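Local coordinates for protein TsrE (Streptomyces laurentii, PDB 7CWW) that probably catalyses the cyclisation of a peptide precursor in the biosynthesis of the thiopeptide antibiotic thiostrepton, at residues A[192-195]-A[201-204]; A[37-42]-A[64-69]; A[291-296]-A[356-361]; A[240-243]-A[247-250]; A[114-119]-A[230-235]. All blocks are in the same frame, centred on the assembly; numbering follows the deposited sequence.

Interaction 1. Residues A[192-195]-A[201-204]; sequences QRYE and LRPR
Tyr194 supplies half of the buried surface, with Leu201 and Arg202 as its partners. Its ring reaches residues seven and eight positions further on. With CG anti to the backbone N (chi1 178°), the Tyr194 ring lies along the helix and reaches both partners. The CD1-CE1 bond of the ring meets the Leu201 methyl CD1 obliquely: Leu201 CD1 is 3.9 Å from Tyr194 CD1. At the far end the hydroxyl meets the aliphatic stem of Arg202, with Tyr194 OH 3.3 Å from Arg202 CD and 3.5 Å from its CG. The arginine stem crosses the tyrosine at about a right angle, yet the bend at chi3 (48°) turns the guanidinium until its plane is within 6° of the ring's. The polar ends are tied to helix 331-349: Tyr194 OH is hydrogen-bonded to Glu347, and Arg202 NE forms a salt bridge with Glu348. The same helix packs on the apolar parts, through Tyr339 against Tyr194 and Leu340 against Leu201. The CA atoms of Tyr194 and Leu201 are 8.5 Å apart, closer than seven residues of a straight alpha-helix would put them, consistent with a bend here, and the helix is also kinked at Pro203. The arrangement is a contact between residues two turns apart on one long helix, 183-211, on the side where it packs against helix 331-349.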
# COMPACT_ATOMS: atom_id res chain seq x y z
N GLN A 192 -0.03 11.50 20.27
CA GLN A 192 -1.24 11.49 21.09
C GLN A 192 -2.12 10.28 20.78
O GLN A 192 -2.66 9.64 21.69
CB GLN A 192 -2.03 12.78 20.86
CG GLN A 192 -1.78 13.88 21.88
CD GLN A 192 -2.04 15.28 21.32
OE1 GLN A 192 -2.98 15.50 20.55
NE2 GLN A 192 -1.20 16.24 21.71
N ARG A 193 -2.28 9.96 19.49
CA ARG A 193 -3.08 8.81 19.09
C ARG A 193 -2.44 7.50 19.57
O ARG A 193 -3.15 6.58 20.00
CB ARG A 193 -3.25 8.81 17.58
CG ARG A 193 -4.02 7.62 17.03
CD ARG A 193 -4.84 8.06 15.84
NE ARG A 193 -5.90 8.97 16.27
CZ ARG A 193 -6.55 9.79 15.45
NH1 ARG A 193 -6.25 9.82 14.16
NH2 ARG A 193 -7.50 10.59 15.93
N TYR A 194 -1.12 7.39 19.49
CA TYR A 194 -0.46 6.17 19.96
C TYR A 194 -0.69 5.95 21.45
O TYR A 194 -0.96 4.83 21.88
CB TYR A 194 1.04 6.21 19.65
CG TYR A 194 1.75 4.97 20.17
CD1 TYR A 194 1.52 3.72 19.60
CD2 TYR A 194 2.62 5.05 21.26
CE1 TYR A 194 2.15 2.58 20.08
CE2 TYR A 194 3.25 3.89 21.76
CZ TYR A 194 3.01 2.67 21.15
OH TYR A 194 3.61 1.52 21.61
N GLU A 195 -0.59 7.02 22.25
CA GLU A 195 -0.81 6.90 23.69
C GLU A 195 -2.18 6.30 24.00
O GLU A 195 -2.32 5.47 24.91
CB GLU A 195 -0.67 8.25 24.39
CG GLU A 195 0.58 9.03 24.05
CD GLU A 195 1.81 8.44 24.69
OE1 GLU A 195 1.85 8.35 25.94
OE2 GLU A 195 2.74 8.06 23.96
N LEU A 201 -2.35 -2.01 20.98
CA LEU A 201 -1.54 -2.23 19.79
C LEU A 201 -0.36 -3.15 20.05
O LEU A 201 -0.03 -4.01 19.22
CB LEU A 201 -1.05 -0.90 19.24
CG LEU A 201 -2.10 0.04 18.67
CD1 LEU A 201 -1.47 1.40 18.49
CD2 LEU A 201 -2.61 -0.50 17.35
N ARG A 202 0.32 -2.98 21.20
CA ARG A 202 1.57 -3.71 21.42
C ARG A 202 1.35 -5.22 21.53
O ARG A 202 2.03 -5.96 20.81
CB ARG A 202 2.30 -3.12 22.63
CG ARG A 202 3.00 -1.81 22.30
CD ARG A 202 3.64 -1.18 23.51
NE ARG A 202 4.42 -2.16 24.25
CZ ARG A 202 5.10 -1.88 25.36
NH1 ARG A 202 5.10 -0.65 25.86
NH2 ARG A 202 5.79 -2.84 25.97
N PRO A 203 0.42 -5.73 22.36
CA PRO A 203 0.23 -7.20 22.37
C PRO A 203 -0.34 -7.75 21.07
O PRO A 203 -0.00 -8.88 20.69
CB PRO A 203 -0.72 -7.43 23.56
CG PRO A 203 -1.35 -6.10 23.82
CD PRO A 203 -0.34 -5.07 23.43
N ARG A 204 -1.19 -6.99 20.37
CA ARG A 204 -1.65 -7.44 19.06
C ARG A 204 -0.48 -7.60 18.10
O ARG A 204 -0.35 -8.62 17.41
CB ARG A 204 -2.68 -6.45 18.50
CG ARG A 204 -3.34 -6.87 17.19
CD ARG A 204 -3.99 -8.25 17.29
NE ARG A 204 -4.62 -8.67 16.04
CZ ARG A 204 -4.82 -9.93 15.68
NH1 ARG A 204 -5.41 -10.22 14.53
NH2 ARG A 204 -4.41 -10.92 16.47

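Interaction 2. Residues A[37-42]-A[64-69]; sequences GETDSW and PSVERR
Glu38 sends CG anti to its backbone N (chi1 -177°) and stays extended beyond it, which carries its carboxylate across to helix 65-78. Arg69 likewise has CG anti to N, then bends at chi3 (-38°), which swings its guanidinium back to meet the acid. The two flat groups approach from opposite directions and are nearly coplanar, 10° apart. The grip is end-on and twofold: Arg69 NH1 donates to Glu38 OE1 at 3.1 Å, and Arg69 NH2 to Glu38 OE2 at 2.9 Å. Both bonds are close to straight, and each oxygen is met on its syn side. This paired salt bridge fixes the rotation of both end groups. Val66 CG2 lies over one face of the carboxylate, 3.4 Å from Glu38 CD. The same methyl lies 3.7 Å from Thr39 OG1. Glu38 and Thr39 lie where the chain approaches strand 39-49, just after Gly37, whose positive phi closes helix 15-35 in a Schellman motif. That helix is the crossover between parallel strands 5-11 and 39-49, with strand 52-61 lying antiparallel between them; the beta-alpha-beta-beta-alpha order recalls part of a ferredoxin-like fold. The contact joins the approach to edge strand 39-49 to the start of the helix that follows the sheet. Ser33, near the end of helix 15-35, hydrogen-bonds through OG to both Glu38 OE1 and Thr39 OG1, giving the carboxylate a second direct partner besides Arg69. Near the start of helix 65-78, Arg69 N bonds to Ser65 O at 2.7 Å, and its guanidinium has Ser65 O and Val66 CA toward the rim of one face.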
# COMPACT_ATOMS: atom_id res chain seq x y z
N GLY A 37 -17.89 -15.92 -19.85
CA GLY A 37 -16.96 -15.76 -20.95
C GLY A 37 -17.19 -14.51 -21.77
O GLY A 37 -16.54 -14.33 -22.80
N GLU A 38 -18.10 -13.65 -21.33
CA GLU A 38 -18.32 -12.37 -21.98
C GLU A 38 -17.17 -11.41 -21.68
O GLU A 38 -16.84 -10.55 -22.51
CB GLU A 38 -19.65 -11.80 -21.50
CG GLU A 38 -20.08 -10.49 -22.12
CD GLU A 38 -21.31 -9.92 -21.44
OE1 GLU A 38 -21.33 -9.87 -20.18
OE2 GLU A 38 -22.26 -9.53 -22.15
N THR A 39 -16.53 -11.57 -20.53
CA THR A 39 -15.39 -10.77 -20.11
C THR A 39 -14.28 -11.73 -19.70
O THR A 39 -14.55 -12.79 -19.13
CB THR A 39 -15.77 -9.84 -18.94
OG1 THR A 39 -16.73 -8.87 -19.40
CG2 THR A 39 -14.56 -9.12 -18.35
N ASP A 40 -13.03 -11.38 -20.03
CA ASP A 40 -11.91 -12.26 -19.70
C ASP A 40 -11.57 -12.19 -18.22
O ASP A 40 -11.46 -13.22 -17.55
CB ASP A 40 -10.69 -11.90 -20.54
CG ASP A 40 -10.87 -12.24 -22.01
OD1 ASP A 40 -11.24 -13.39 -22.33
OD2 ASP A 40 -10.65 -11.35 -22.85
N SER A 41 -11.37 -10.98 -17.70
CA SER A 41 -11.03 -10.77 -16.30
C SER A 41 -11.32 -9.31 -16.00
O SER A 41 -11.55 -8.51 -16.91
CB SER A 41 -9.55 -11.10 -16.03
OG SER A 41 -8.70 -10.29 -16.82
N TRP A 42 -11.31 -8.95 -14.72
CA TRP A 42 -11.49 -7.55 -14.36
C TRP A 42 -10.74 -7.24 -13.07
O TRP A 42 -10.41 -8.14 -12.29
CB TRP A 42 -12.98 -7.19 -14.22
CG TRP A 42 -13.66 -7.79 -13.01
CD1 TRP A 42 -14.12 -9.07 -12.85
CD2 TRP A 42 -13.99 -7.10 -11.80
NE1 TRP A 42 -14.70 -9.22 -11.61
CE2 TRP A 42 -14.64 -8.02 -10.94
CE3 TRP A 42 -13.79 -5.78 -11.35
CZ2 TRP A 42 -15.08 -7.68 -9.66
CZ3 TRP A 42 -14.24 -5.43 -10.08
CH2 TRP A 42 -14.88 -6.38 -9.25
N PRO A 64 -19.33 -4.66 -26.40
CA PRO A 64 -19.58 -3.30 -25.92
C PRO A 64 -20.70 -3.23 -24.90
O PRO A 64 -20.83 -2.20 -24.22
CB PRO A 64 -19.96 -2.53 -27.20
CG PRO A 64 -19.73 -3.47 -28.34
CD PRO A 64 -19.79 -4.86 -27.78
N SER A 65 -21.50 -4.29 -24.76
CA SER A 65 -22.64 -4.24 -23.85
C SER A 65 -22.21 -4.18 -22.39
O SER A 65 -22.95 -3.64 -21.56
CB SER A 65 -23.54 -5.46 -24.10
OG SER A 65 -24.27 -5.32 -25.31
N VAL A 66 -21.02 -4.70 -22.06
CA VAL A 66 -20.65 -4.85 -20.65
C VAL A 66 -20.51 -3.50 -19.98
O VAL A 66 -21.07 -3.26 -18.90
CB VAL A 66 -19.35 -5.66 -20.51
CG1 VAL A 66 -18.94 -5.72 -19.05
CG2 VAL A 66 -19.53 -7.06 -21.06
N GLU A 67 -19.74 -2.59 -20.58
CA GLU A 67 -19.58 -1.26 -20.01
C GLU A 67 -20.91 -0.53 -19.95
O GLU A 67 -21.18 0.21 -19.00
CB GLU A 67 -18.57 -0.47 -20.85
CG GLU A 67 -18.21 0.86 -20.27
CD GLU A 67 -17.21 1.60 -21.14
OE1 GLU A 67 -16.77 1.00 -22.16
OE2 GLU A 67 -16.89 2.77 -20.81
N ARG A 68 -21.75 -0.71 -20.96
CA ARG A 68 -23.02 0.01 -21.01
C ARG A 68 -23.98 -0.53 -19.97
O ARG A 68 -24.67 0.25 -19.30
CB ARG A 68 -23.61 -0.09 -22.42
CG ARG A 68 -22.83 0.77 -23.42
CD ARG A 68 -23.00 0.30 -24.86
NE ARG A 68 -22.35 1.24 -25.78
CZ ARG A 68 -21.03 1.32 -25.96
NH1 ARG A 68 -20.21 0.50 -25.30
NH2 ARG A 68 -20.53 2.21 -26.81
N ARG A 69 -24.03 -1.85 -19.81
CA ARG A 69 -24.85 -2.45 -18.76
C ARG A 69 -24.41 -1.97 -17.38
O ARG A 69 -25.24 -1.64 -16.53
CB ARG A 69 -24.80 -3.98 -18.86
CG ARG A 69 -25.68 -4.73 -17.88
CD ARG A 69 -25.47 -6.26 -18.01
NE ARG A 69 -25.28 -6.65 -19.41
CZ ARG A 69 -24.26 -7.36 -19.87
NH1 ARG A 69 -23.32 -7.80 -19.04
NH2 ARG A 69 -24.17 -7.63 -21.17

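Interaction 3. Residues A[291-296]-A[356-361]; sequences HRAIAD and LIRSVR
Ile357 enters the contact at its CB, which lies 4.1 Å from the methyl of Ala293. Its CG2 branch, anti to the backbone N, does most of the touching. It sits 3.9 Å from Ala293 CB and equally near the carbonyl of that residue, where Ile357 CG2 is 3.9 Å from Ala293 C. The same methyl reaches Ile294, passing its N and coming 4.1 Å from its CG1. The other branch ends in Ile357 CD1, also 4.1 Å from Ile294 CG1, so the CG1 of Ile294 meets both methyls of Ile357. This is helix-against-helix packing, with the side chain of Ile357 on helix 353-359 laid over the backbone of helix 286-296 beside a small residue. Ala293 lets the chains come close: its CA is 5.9 Å from the CA of Arg358. At the solvent side the stem of Arg358 adds a looser touch, its CG 4.4 Å from Ala293 CB. The end of helix 353-359 is held from the chain next to 286-296, where Asn297 ND2 hydrogen-bonds to the carbonyl oxygens of Ile357 and Val360, while Tyr300 packs against Ile294.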
# COMPACT_ATOMS: atom_id res chain seq x y z
N HIS A 291 18.30 10.59 11.30
CA HIS A 291 18.72 11.13 10.01
C HIS A 291 20.23 11.20 9.91
O HIS A 291 20.80 10.94 8.84
CB HIS A 291 18.09 12.50 9.77
CG HIS A 291 16.65 12.44 9.39
ND1 HIS A 291 15.64 12.92 10.20
CD2 HIS A 291 16.04 11.91 8.30
CE1 HIS A 291 14.47 12.70 9.62
NE2 HIS A 291 14.69 12.09 8.46
N ARG A 292 20.90 11.56 11.01
CA ARG A 292 22.36 11.51 11.02
C ARG A 292 22.86 10.09 10.75
O ARG A 292 23.86 9.90 10.05
CB ARG A 292 22.87 12.03 12.36
CG ARG A 292 24.18 12.80 12.28
CD ARG A 292 24.42 13.64 13.53
NE ARG A 292 24.25 12.86 14.76
CZ ARG A 292 23.33 13.11 15.68
NH1 ARG A 292 22.49 14.13 15.53
NH2 ARG A 292 23.25 12.35 16.77
N ALA A 293 22.15 9.08 11.27
CA ALA A 293 22.55 7.69 11.05
C ALA A 293 22.52 7.34 9.57
O ALA A 293 23.47 6.77 9.03
CB ALA A 293 21.66 6.75 11.85
N ILE A 294 21.42 7.69 8.89
CA ILE A 294 21.35 7.42 7.46
C ILE A 294 22.41 8.21 6.72
O ILE A 294 23.11 7.68 5.85
CB ILE A 294 19.94 7.74 6.93
CG1 ILE A 294 18.90 6.88 7.62
CG2 ILE A 294 19.90 7.54 5.42
CD1 ILE A 294 17.70 7.67 8.06
N ALA A 295 22.57 9.49 7.08
CA ALA A 295 23.50 10.37 6.36
C ALA A 295 24.93 9.85 6.44
O ALA A 295 25.71 10.06 5.50
CB ALA A 295 23.42 11.79 6.93
N ASP A 296 25.29 9.18 7.53
CA ASP A 296 26.64 8.67 7.68
C ASP A 296 26.84 7.29 7.06
O ASP A 296 27.98 6.83 6.98
CB ASP A 296 27.02 8.61 9.17
CG ASP A 296 26.95 9.97 9.84
OD1 ASP A 296 26.44 10.92 9.22
OD2 ASP A 296 27.42 10.07 10.99
N LEU A 356 20.31 0.39 14.70
CA LEU A 356 20.12 -0.60 13.65
C LEU A 356 20.65 -0.09 12.31
O LEU A 356 21.35 -0.82 11.60
CB LEU A 356 18.64 -0.95 13.53
CG LEU A 356 18.00 -1.61 14.75
CD1 LEU A 356 16.47 -1.61 14.62
CD2 LEU A 356 18.55 -3.03 14.90
N ILE A 357 20.33 1.15 11.96
CA ILE A 357 20.84 1.72 10.71
C ILE A 357 22.36 1.72 10.70
O ILE A 357 22.99 1.33 9.71
CB ILE A 357 20.27 3.14 10.50
CG1 ILE A 357 18.75 3.08 10.29
CG2 ILE A 357 20.94 3.82 9.32
CD1 ILE A 357 18.03 4.36 10.70
N ARG A 358 22.98 2.12 11.82
CA ARG A 358 24.44 2.16 11.89
C ARG A 358 25.06 0.78 11.66
O ARG A 358 26.22 0.69 11.22
CB ARG A 358 24.89 2.71 13.25
CG ARG A 358 24.86 4.22 13.37
CD ARG A 358 25.61 4.69 14.62
NE ARG A 358 25.04 4.16 15.86
CZ ARG A 358 24.12 4.81 16.58
NH1 ARG A 358 23.67 5.99 16.18
NH2 ARG A 358 23.65 4.28 17.71
N SER A 359 24.33 -0.29 11.95
CA SER A 359 24.91 -1.63 11.85
C SER A 359 24.81 -2.24 10.46
O SER A 359 25.39 -3.30 10.23
CB SER A 359 24.25 -2.57 12.87
OG SER A 359 22.92 -2.84 12.49
N VAL A 360 24.12 -1.59 9.52
CA VAL A 360 24.02 -2.12 8.16
C VAL A 360 25.36 -1.90 7.45
O VAL A 360 25.76 -0.76 7.20
CB VAL A 360 22.87 -1.47 7.39
CG1 VAL A 360 22.71 -2.13 6.02
CG2 VAL A 360 21.56 -1.60 8.18
N ARG A 361 26.05 -2.98 7.13
CA ARG A 361 27.38 -2.93 6.56
C ARG A 361 27.49 -3.99 5.48
O ARG A 361 26.70 -4.95 5.46
CB ARG A 361 28.46 -3.16 7.63
CG ARG A 361 28.56 -2.06 8.69
CD ARG A 361 29.22 -2.61 9.96
NE ARG A 361 28.74 -3.96 10.27
CZ ARG A 361 28.07 -4.29 11.37
NH1 ARG A 361 27.81 -3.37 12.29
NH2 ARG A 361 27.67 -5.54 11.56

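Interaction 4. Residues A[240-243]-A[247-250]; sequences LQKG and GRFY
Gly243 O is gripped by two backbone amides of the chain that leaves its helix. Arg248 N donates to it at 3.0 Å, approaching nearly along the C=O axis. Phe249 N donates at 3.1 Å but stands above the carbonyl plane, 66° out of it, so the two donors reach the oxygen from different directions. The ring of Phe249 covers the same residue: Gly243 CA lies 3.5 Å from the ring centroid and 12° off its normal, a CH-pi contact centred on one face. A chi1 of -72°, with CG beside the backbone N, brings the ring back over the helix, where Phe249 CD2 also comes 3.8 Å from Leu240 O. Arg248 approaches Gly243 as well. Its guanidinium has Gly243 CA over one face, with NH1 3.6 Å from that carbon, and Lys242 CG at its edge, 3.9 Å from the same NH1. What sets these groups is the end of helix 224-245. Gly247 leaves it with positive phi in a Schellman motif, and the bond from Arg248 N to Gly243 O is the long six-to-one bond of that motif. Farther out, Glu246 forms a salt bridge with Arg248 NH1, and Leu108 of helix 106-127 packs on both Leu240 and Phe249. With two N-H groups pointing at one carbonyl, a buried helix-end oxygen is satisfied by the chain that follows it, while the absence of a side chain on Gly243 allows an aromatic face to lie directly on the backbone.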
# COMPACT_ATOMS: atom_id res chain seq x y z
N LEU A 240 8.70 -10.29 -9.08
CA LEU A 240 9.20 -8.95 -8.81
C LEU A 240 10.72 -8.92 -8.90
O LEU A 240 11.30 -8.06 -9.57
CB LEU A 240 8.75 -8.49 -7.42
CG LEU A 240 7.23 -8.40 -7.25
CD1 LEU A 240 6.89 -8.17 -5.80
CD2 LEU A 240 6.69 -7.27 -8.12
N GLN A 241 11.36 -9.89 -8.25
CA GLN A 241 12.82 -10.00 -8.26
C GLN A 241 13.35 -10.24 -9.67
O GLN A 241 14.37 -9.66 -10.06
CB GLN A 241 13.23 -11.14 -7.33
CG GLN A 241 14.70 -11.17 -7.01
CD GLN A 241 15.16 -9.86 -6.41
OE1 GLN A 241 14.80 -9.53 -5.28
NE2 GLN A 241 15.94 -9.10 -7.17
N LYS A 242 12.68 -11.11 -10.43
CA LYS A 242 13.09 -11.41 -11.79
C LYS A 242 13.01 -10.18 -12.69
O LYS A 242 13.86 -9.97 -13.57
CB LYS A 242 12.21 -12.54 -12.34
CG LYS A 242 12.39 -12.89 -13.80
CD LYS A 242 12.25 -14.40 -14.01
CE LYS A 242 11.68 -14.72 -15.38
NZ LYS A 242 10.63 -15.79 -15.30
N GLY A 243 11.98 -9.36 -12.51
CA GLY A 243 11.86 -8.14 -13.30
C GLY A 243 13.08 -7.25 -13.15
O GLY A 243 13.63 -6.75 -14.14
N GLY A 247 16.71 -6.60 -15.82
CA GLY A 247 16.83 -5.28 -16.42
C GLY A 247 15.54 -4.69 -16.94
O GLY A 247 15.57 -3.70 -17.67
N ARG A 248 14.40 -5.26 -16.57
CA ARG A 248 13.12 -4.84 -17.14
C ARG A 248 12.37 -3.85 -16.26
O ARG A 248 11.64 -3.01 -16.79
CB ARG A 248 12.24 -6.07 -17.39
CG ARG A 248 12.69 -6.92 -18.60
CD ARG A 248 11.67 -8.03 -18.88
NE ARG A 248 11.67 -9.03 -17.82
CZ ARG A 248 10.66 -9.27 -16.99
NH1 ARG A 248 10.78 -10.21 -16.06
NH2 ARG A 248 9.53 -8.58 -17.07
N PHE A 249 12.52 -3.94 -14.94
CA PHE A 249 11.76 -3.12 -14.01
C PHE A 249 12.63 -1.97 -13.52
O PHE A 249 13.82 -2.14 -13.27
CB PHE A 249 11.28 -3.95 -12.80
CG PHE A 249 10.19 -4.93 -13.11
CD1 PHE A 249 9.71 -5.11 -14.41
CD2 PHE A 249 9.62 -5.69 -12.09
CE1 PHE A 249 8.69 -6.02 -14.68
CE2 PHE A 249 8.61 -6.60 -12.36
CZ PHE A 249 8.14 -6.77 -13.66
N TYR A 250 12.01 -0.79 -13.39
CA TYR A 250 12.68 0.41 -12.91
C TYR A 250 11.71 1.17 -12.02
O TYR A 250 10.50 1.17 -12.27
CB TYR A 250 13.16 1.30 -14.08
CG TYR A 250 14.18 0.59 -14.92
CD1 TYR A 250 15.53 0.62 -14.58
CD2 TYR A 250 13.78 -0.16 -16.03
CE1 TYR A 250 16.46 -0.08 -15.33
CE2 TYR A 250 14.71 -0.85 -16.79
CZ TYR A 250 16.05 -0.81 -16.43
OH TYR A 250 16.98 -1.51 -17.17

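Interaction 5. Residues A[114-119]-A[230-235]; sequences TETTPL and LVRLRD
A water molecule joins Glu115 and Arg232 across the contact: it donates to Glu115 OE1 at 2.6 Å and accepts from Arg232 NH1 at 2.7 Å, lying at the edge of the guanidinium and in its plane. The charges themselves stay apart, Glu115 OE1 lying 4.5 Å from Arg232 NH1, and the water links them in this packing of two alpha-helices, 106-127 and 224-245. Glu115 OE1 has a further partner in the hydroxyl of Tyr236, one turn along from Arg232, and Arg232 NE forms a salt bridge with Glu228, one turn back. Each charged group thus has a second partner beside the water. The guanidinium also lies against the backbone of the first helix. Glu115 O stands 3.6 Å above its plane, offset toward the rim, and is 3.8 Å from Arg232 CZ, too far and wrongly placed for a hydrogen bond. The helix is kinked at Pro118, whose nitrogen carries no hydrogen, and Leu119 N makes no bond to the preceding turn, where Glu115 O lies. Thr116 completes the contact from the buried side. Its OG1 sits between the backbone N and the carbonyl carbon (chi1 57°) and bonds to Phe112 O, leaving the methyl, anti to the carbonyl carbon, facing the arginine stem, Thr116 CG2 resting 4.0 Å from Arg232 CD.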
# COMPACT_ATOMS: atom_id res chain seq x y z
N THR A 114 -5.89 -8.09 -10.43
CA THR A 114 -6.94 -9.03 -10.81
C THR A 114 -7.02 -10.18 -9.81
O THR A 114 -8.10 -10.53 -9.32
CB THR A 114 -6.67 -9.58 -12.23
OG1 THR A 114 -6.61 -8.49 -13.15
CG2 THR A 114 -7.74 -10.58 -12.68
N GLU A 115 -5.87 -10.77 -9.47
CA GLU A 115 -5.90 -11.94 -8.61
C GLU A 115 -6.25 -11.60 -7.17
O GLU A 115 -6.72 -12.48 -6.44
CB GLU A 115 -4.56 -12.66 -8.67
CG GLU A 115 -4.27 -13.21 -10.05
CD GLU A 115 -3.12 -14.19 -10.07
OE1 GLU A 115 -2.14 -13.98 -9.31
OE2 GLU A 115 -3.19 -15.16 -10.84
N THR A 116 -6.03 -10.35 -6.73
CA THR A 116 -6.39 -9.96 -5.37
C THR A 116 -7.71 -9.22 -5.30
O THR A 116 -8.08 -8.75 -4.22
CB THR A 116 -5.28 -9.09 -4.75
OG1 THR A 116 -5.06 -7.94 -5.58
CG2 THR A 116 -3.99 -9.87 -4.62
N THR A 117 -8.43 -9.09 -6.41
CA THR A 117 -9.77 -8.50 -6.37
C THR A 117 -10.74 -9.31 -5.50
O THR A 117 -11.46 -8.69 -4.69
CB THR A 117 -10.31 -8.33 -7.80
OG1 THR A 117 -9.53 -7.32 -8.48
CG2 THR A 117 -11.79 -7.92 -7.78
N PRO A 118 -10.83 -10.64 -5.59
CA PRO A 118 -11.69 -11.36 -4.63
C PRO A 118 -11.34 -11.08 -3.17
O PRO A 118 -12.25 -10.92 -2.35
CB PRO A 118 -11.46 -12.85 -4.98
CG PRO A 118 -11.16 -12.82 -6.46
CD PRO A 118 -10.38 -11.53 -6.69
N LEU A 119 -10.05 -11.02 -2.84
CA LEU A 119 -9.65 -10.72 -1.47
C LEU A 119 -10.10 -9.33 -1.06
O LEU A 119 -10.65 -9.13 0.04
CB LEU A 119 -8.12 -10.83 -1.32
CG LEU A 119 -7.57 -10.26 -0.01
CD1 LEU A 119 -8.00 -11.11 1.20
CD2 LEU A 119 -6.03 -10.16 -0.07
N LEU A 230 -0.90 -12.30 2.37
CA LEU A 230 0.53 -12.60 2.45
C LEU A 230 0.94 -13.64 1.41
O LEU A 230 1.97 -13.47 0.75
CB LEU A 230 0.90 -13.10 3.85
CG LEU A 230 0.68 -12.03 4.93
CD1 LEU A 230 0.53 -12.67 6.31
CD2 LEU A 230 1.78 -10.96 4.90
N VAL A 231 0.17 -14.72 1.27
CA VAL A 231 0.60 -15.79 0.37
C VAL A 231 0.58 -15.29 -1.07
O VAL A 231 1.46 -15.63 -1.87
CB VAL A 231 -0.24 -17.08 0.56
CG1 VAL A 231 -0.07 -17.62 1.99
CG2 VAL A 231 -1.71 -16.84 0.27
N ARG A 232 -0.42 -14.48 -1.43
CA ARG A 232 -0.47 -13.96 -2.80
C ARG A 232 0.68 -12.99 -3.07
O ARG A 232 1.37 -13.11 -4.08
CB ARG A 232 -1.82 -13.30 -3.04
CG ARG A 232 -2.94 -14.32 -3.06
CD ARG A 232 -4.14 -13.84 -3.84
NE ARG A 232 -5.17 -14.87 -3.83
CZ ARG A 232 -5.41 -15.71 -4.83
NH1 ARG A 232 -4.69 -15.65 -5.95
NH2 ARG A 232 -6.37 -16.62 -4.72
N LEU A 233 0.93 -12.04 -2.16
CA LEU A 233 2.06 -11.14 -2.37
C LEU A 233 3.37 -11.92 -2.41
O LEU A 233 4.23 -11.68 -3.26
CB LEU A 233 2.13 -10.07 -1.29
CG LEU A 233 3.21 -8.99 -1.45
CD1 LEU A 233 3.01 -8.12 -2.73
CD2 LEU A 233 3.28 -8.10 -0.20
N ARG A 234 3.52 -12.90 -1.51
CA ARG A 234 4.76 -13.66 -1.47
C ARG A 234 4.95 -14.48 -2.74
O ARG A 234 6.08 -14.66 -3.20
CB ARG A 234 4.77 -14.55 -0.23
CG ARG A 234 6.06 -15.33 -0.03
CD ARG A 234 5.94 -16.20 1.21
NE ARG A 234 4.97 -17.29 1.04
CZ ARG A 234 4.56 -18.08 2.04
NH1 ARG A 234 5.01 -17.89 3.27
NH2 ARG A 234 3.72 -19.08 1.80
N ASP A 235 3.86 -14.98 -3.33
CA ASP A 235 3.94 -15.68 -4.61
C ASP A 235 4.49 -14.78 -5.71
O ASP A 235 5.08 -15.27 -6.68
CB ASP A 235 2.55 -16.17 -5.03
CG ASP A 235 2.11 -17.43 -4.30
OD1 ASP A 235 2.96 -18.09 -3.66
OD2 ASP A 235 0.91 -17.75 -4.37
O HOH W 1 -2.47 -14.27 -6.78

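In the fold
All five contacts are partly buried, but their chemistry varies with position. The centre of interaction 5 is about 13 Å from the centre of the chain, that of interaction 2 about 28 Å. These two touch: Trp42, on the strand of interaction 2, packs on Thr114 and Thr117 of interaction 5, so the sheet meets the helices there. Interactions 4 and 5 share helix 224-245, one at its end and one in its middle. Interaction 2 uses a direct salt bridge, interaction 5 a water, interaction 4 backbone bonds and an aromatic face. Interaction 3 is apolar packing; in interaction 1 the polar ends of Tyr194 and Arg202 bond to helix 331-349.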